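Local coordinates for nisin biosynthesis protein NisC (Lactococcus lactis subsp. lactis, PDB 2G0D) that catalyses the cyclisation steps of nisin biosynthesis, forming the thioether rings of the lantibiotic as a zinc-containing LanC-type cyclase, at residues E153-D156 / D157-I160; Y217-K221 / G222-E226. All blocks are in the same frame, centred on the assembly; numbering follows the deposited sequence.

Interaction 1: E153-D156 / D157-I160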
loop_
_atom_site.group_PDB
_atom_site.type_symbol
_atom_site.label_atom_id
_atom_site.label_comp_id
_atom_site.label_asym_id
_atom_site.label_seq_id
_atom_site.Cartn_x
_atom_site.Cartn_y
_atom_site.Cartn_z
ATOM N N GLU A 153 16.237 4.921 -16.939
ATOM C CA GLU A 153 15.331 5.614 -17.876
ATOM C C GLU A 153 14.616 4.712 -18.909
ATOM O O GLU A 153 13.660 5.147 -19.565
ATOM C CB GLU A 153 16.010 6.831 -18.552
ATOM C CG GLU A 153 16.719 6.570 -19.873
ATOM C CD GLU A 153 17.246 7.866 -20.529
ATOM O OE1 GLU A 153 16.882 8.166 -21.700
ATOM O OE2 GLU A 153 18.033 8.586 -19.875
ATOM N N GLN A 154 15.054 3.461 -19.035
ATOM C CA GLN A 154 14.391 2.514 -19.939
ATOM C C GLN A 154 12.930 2.230 -19.514
ATOM O O GLN A 154 12.126 1.771 -20.323
ATOM C CB GLN A 154 15.201 1.212 -20.067
ATOM C CG GLN A 154 15.270 0.376 -18.782
ATOM C CD GLN A 154 15.772 -1.044 -19.034
ATOM O OE1 GLN A 154 15.207 -1.769 -19.856
ATOM N NE2 GLN A 154 16.818 -1.452 -18.325
ATOM N N TYR A 155 12.585 2.546 -18.260
ATOM C CA TYR A 155 11.224 2.309 -17.755
ATOM C C TYR A 155 10.324 3.549 -17.803
ATOM O O TYR A 155 9.180 3.529 -17.329
ATOM C CB TYR A 155 11.280 1.670 -16.384
ATOM C CG TYR A 155 11.993 0.326 -16.404
ATOM C CD1 TYR A 155 11.496 -0.744 -17.185
ATOM C CD2 TYR A 155 13.175 0.129 -15.690
ATOM C CE1 TYR A 155 12.149 -1.976 -17.223
ATOM C CE2 TYR A 155 13.837 -1.094 -15.725
ATOM C CZ TYR A 155 13.313 -2.142 -16.492
ATOM O OH TYR A 155 13.952 -3.361 -16.522
ATOM N N ASP A 156 10.843 4.610 -18.428
ATOM C CA ASP A 156 10.148 5.879 -18.546
ATOM C C ASP A 156 8.877 5.714 -19.343
ATOM O O ASP A 156 7.815 6.216 -18.951
ATOM C CB ASP A 156 11.068 6.941 -19.173
ATOM C CG ASP A 156 12.103 7.497 -18.163
ATOM O OD1 ASP A 156 12.078 7.118 -16.964
ATOM O OD2 ASP A 156 12.952 8.311 -18.574
ATOM N N ASP A 157 8.976 4.969 -20.431
ATOM C CA ASP A 157 7.828 4.744 -21.295
ATOM C C ASP A 157 6.721 3.983 -20.568
ATOM O O ASP A 157 5.579 4.414 -20.604
ATOM C CB ASP A 157 8.233 4.071 -22.621
ATOM C CG ASP A 157 9.005 5.000 -23.528
ATOM O OD1 ASP A 157 8.680 6.204 -23.585
ATOM O OD2 ASP A 157 9.951 4.540 -24.206
ATOM N N LEU A 158 7.082 2.883 -19.901
ATOM C CA LEU A 158 6.175 2.101 -19.075
ATOM C C LEU A 158 5.478 2.969 -18.001
ATOM O O LEU A 158 4.258 2.873 -17.799
ATOM C CB LEU A 158 6.956 0.943 -18.409
ATOM C CG LEU A 158 6.297 0.089 -17.304
ATOM C CD1 LEU A 158 5.023 -0.628 -17.811
ATOM C CD2 LEU A 158 7.267 -0.915 -16.698
ATOM N N LYS A 159 6.261 3.802 -17.311
ATOM C CA LYS A 159 5.745 4.676 -16.244
ATOM C C LYS A 159 4.679 5.608 -16.778
ATOM O O LYS A 159 3.601 5.723 -16.201
ATOM C CB LYS A 159 6.878 5.453 -15.601
ATOM C CG LYS A 159 7.659 4.615 -14.573
ATOM C CD LYS A 159 8.963 5.332 -14.140
ATOM C CE LYS A 159 9.772 4.407 -13.247
ATOM N NZ LYS A 159 11.021 5.026 -12.787
ATOM N N ILE A 160 4.972 6.215 -17.931
ATOM C CA ILE A 160 4.081 7.164 -18.583
ATOM C C ILE A 160 2.812 6.477 -19.101
ATOM O O ILE A 160 1.708 7.028 -18.988
ATOM C CB ILE A 160 4.870 7.936 -19.673
ATOM C CG1 ILE A 160 5.714 9.018 -18.989
ATOM C CG2 ILE A 160 3.956 8.522 -20.756
ATOM C CD1 ILE A 160 7.035 9.286 -19.722
HETATM O O HOH W 1 11.454 4.468 -21.787
HETATM O O HOH W 2 9.357 1.336 -20.806
HETATM O O HOH W 3 12.264 4.869 -15.521
#
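Lys159 lies back over the turn that begins at Tyr155. Its chain runs alongside the Tyr155 carbonyl, with CG 3.3 Å from Tyr155 O. CG stands beside the backbone N and anti to the carbonyl carbon (chi1 -80°). The chain is extended from there on, which carries the amine back to the level of the helix start. A water bridges its end to the Asp156 carboxylate: it donates to Asp156 OD1 and accepts from Lys159 NZ at 3.0 Å. The two charged ends do not touch directly. Each has a further partner, the backbone O of Ile150 for Lys159 NZ and the hydroxyl of Tyr223 for Asp156 OD1. These bonds tie down both groups.

Tyr155 sends its ring away from the helix. Leu158 CD2 approaches the ring obliquely, 4.3 Å from Tyr155 CD1. Gln154 lies across one ring face, with its CG 3.6 Å above the plane over the centre. Ile160 folds its CD1 over the Asp156 carbonyl, 3.3 Å from Asp156 O.

The backbone sets this frame. Tyr155 is the N-cap residue, and Lys159 N bonds to Tyr155 O at 2.9 Å. The next bond, Ile160 N to Asp156 O, is 3.0 Å long. Two waters serve N-H groups of the first turn. One accepts from Asp157 N and donates to Glu153 O. The other accepts from Leu158 N and donates to Gln154 O.

This is the N-terminal start of helix 156-168, after the loop from helix 140-147. Tyr155 packs on Asn110, Arg111 and Glu114 of helix 100-122. Leu158 reaches Leu147 and Lys159 reaches Leu144, both on helix 140-147.

Interaction 2: Y217-K221 / G222-E226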
loop_
_atom_site.group_PDB
_atom_site.type_symbol
_atom_site.label_atom_id
_atom_site.label_comp_id
_atom_site.label_asym_id
_atom_site.label_seq_id
_atom_site.Cartn_x
_atom_site.Cartn_y
_atom_site.Cartn_z
ATOM N N TYR A 217 2.760 11.119 -6.232
ATOM C CA TYR A 217 4.127 10.586 -6.099
ATOM C C TYR A 217 4.853 10.565 -7.435
ATOM O O TYR A 217 5.977 11.003 -7.489
ATOM C CB TYR A 217 4.142 9.202 -5.443
ATOM C CG TYR A 217 5.526 8.609 -5.183
ATOM C CD1 TYR A 217 6.473 9.288 -4.406
ATOM C CD2 TYR A 217 5.876 7.350 -5.692
ATOM C CE1 TYR A 217 7.728 8.738 -4.150
ATOM C CE2 TYR A 217 7.129 6.796 -5.423
ATOM C CZ TYR A 217 8.031 7.483 -4.654
ATOM O OH TYR A 217 9.272 6.933 -4.412
ATOM N N ALA A 218 4.206 10.077 -8.498
ATOM C CA ALA A 218 4.729 10.175 -9.883
ATOM C C ALA A 218 5.143 11.594 -10.272
ATOM O O ALA A 218 6.242 11.780 -10.767
ATOM C CB ALA A 218 3.710 9.613 -10.907
ATOM N N HIS A 219 4.288 12.595 -10.026
ATOM C CA HIS A 219 4.664 13.996 -10.258
ATOM C C HIS A 219 5.961 14.436 -9.556
ATOM O O HIS A 219 6.839 14.993 -10.201
ATOM C CB HIS A 219 3.537 14.972 -9.917
ATOM C CG HIS A 219 3.921 16.411 -10.114
ATOM N ND1 HIS A 219 4.068 17.297 -9.065
ATOM C CD2 HIS A 219 4.220 17.109 -11.237
ATOM C CE1 HIS A 219 4.411 18.484 -9.538
ATOM N NE2 HIS A 219 4.511 18.394 -10.852
ATOM N N ILE A 220 6.095 14.182 -8.250
ATOM C CA ILE A 220 7.320 14.577 -7.554
ATOM C C ILE A 220 8.532 13.793 -8.066
ATOM O O ILE A 220 9.662 14.286 -8.004
ATOM C CB ILE A 220 7.227 14.514 -5.977
ATOM C CG1 ILE A 220 7.072 13.078 -5.460
ATOM C CG2 ILE A 220 6.187 15.491 -5.425
ATOM C CD1 ILE A 220 8.404 12.468 -5.055
ATOM N N LYS A 221 8.300 12.589 -8.591
ATOM C CA LYS A 221 9.390 11.793 -9.156
ATOM C C LYS A 221 9.869 12.297 -10.532
ATOM O O LYS A 221 10.946 11.908 -10.992
ATOM C CB LYS A 221 9.024 10.312 -9.195
ATOM C CG LYS A 221 8.966 9.631 -7.803
ATOM C CD LYS A 221 10.289 9.857 -7.022
ATOM C CE LYS A 221 10.927 8.581 -6.668
ATOM N NZ LYS A 221 12.292 8.761 -6.113
ATOM N N GLY A 222 9.065 13.158 -11.163
ATOM C CA GLY A 222 9.404 13.777 -12.456
ATOM C C GLY A 222 8.505 13.308 -13.593
ATOM O O GLY A 222 8.719 13.661 -14.745
ATOM N N TYR A 223 7.493 12.512 -13.245
ATOM C CA TYR A 223 6.575 11.905 -14.213
ATOM C C TYR A 223 5.151 12.433 -14.038
ATOM O O TYR A 223 4.376 11.933 -13.196
ATOM C CB TYR A 223 6.599 10.363 -14.069
ATOM C CG TYR A 223 7.981 9.743 -14.208
ATOM C CD1 TYR A 223 8.470 9.315 -15.461
ATOM C CD2 TYR A 223 8.804 9.593 -13.096
ATOM C CE1 TYR A 223 9.750 8.744 -15.573
ATOM C CE2 TYR A 223 10.072 9.024 -13.200
ATOM C CZ TYR A 223 10.540 8.603 -14.428
ATOM O OH TYR A 223 11.811 8.065 -14.486
ATOM N N SER A 224 4.821 13.455 -14.825
ATOM C CA SER A 224 3.471 13.998 -14.892
ATOM C C SER A 224 3.269 14.779 -16.152
ATOM O O SER A 224 4.236 15.185 -16.790
ATOM C CB SER A 224 3.187 14.903 -13.697
ATOM O OG SER A 224 4.032 16.033 -13.702
ATOM N N ASN A 225 2.004 14.977 -16.508
ATOM C CA ASN A 225 1.597 15.902 -17.555
ATOM C C ASN A 225 0.319 16.614 -17.094
ATOM O O ASN A 225 -0.214 16.302 -16.026
ATOM C CB ASN A 225 1.414 15.167 -18.903
ATOM C CG ASN A 225 0.618 13.879 -18.767
ATOM O OD1 ASN A 225 -0.409 13.850 -18.095
ATOM N ND2 ASN A 225 1.097 12.802 -19.405
ATOM N N GLU A 226 -0.170 17.568 -17.890
ATOM C CA GLU A 226 -1.385 18.311 -17.540
ATOM C C GLU A 226 -2.563 17.390 -17.178
ATOM O O GLU A 226 -3.374 17.733 -16.316
ATOM C CB GLU A 226 -1.790 19.297 -18.652
ATOM C CG GLU A 226 -1.120 20.688 -18.560
ATOM C CD GLU A 226 -1.555 21.648 -19.677
ATOM O OE1 GLU A 226 -1.574 21.235 -20.867
ATOM O OE2 GLU A 226 -1.862 22.829 -19.373
HETATM O O HOH W 4 7.148 16.427 -12.368
#
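Ala218 and Tyr223 meet through a backbone hydrogen bond, Tyr223 N to Ala218 O at 2.9 Å. Gly222 N bonds to His219 O at 3.0 Å and makes a weak bond to Ala218 O. A water also donates to His219 O at 2.6 Å, so this carbonyl has two partners.

The apolar contacts are few. Ala218 CB lies 4.3 Å from Tyr223 CB. Lys221 CB comes to the edge of the Tyr223 ring, in its plane, 4.0 Å from CD2. Lys221 CG lies over one face of the Tyr217 ring, 3.9 Å above its centre. CG stands there because it is anti to the carbonyl carbon, beside the backbone N (chi1 -71°). The bends farther out, at chi2 and chi3, turn the rest of the chain on its way to Asp404.

The polar ends are held from outside the turn. Lys221 NZ makes a salt bridge to Asp404, whose OD2 also bonds to Tyr217 OH. Asn225 is the N-cap of the next helix, and its OD1 caps Ser228 N.

The turn is a Schellman motif closing helix 208-221. Gly222 has positive phi (113°), where a CB would collide with Lys221 O. The chain then runs on, extended, to helix 226-242. It joins two helices of the alpha toroid.

Overall arrangement
Both interactions are helix ends. Interaction 1 opens helix 156-168, and interaction 2 closes helix 208-221. Their centres are 12 Å apart, on the same side of the chain's centre. Interaction 1 is partly buried, whereas interaction 2 is a surface contact. Waters supply partners for first-turn N-H groups in the former; in the latter a glycine turn takes the chain out of the helix. The two meet at one probable hydrogen bond, Asp156 OD1 to Tyr223 OH at 2.7 Å. Ala218 and Tyr223 also pack on Ile163, further along helix 156-168. The turn after one helix is thus joined to the other.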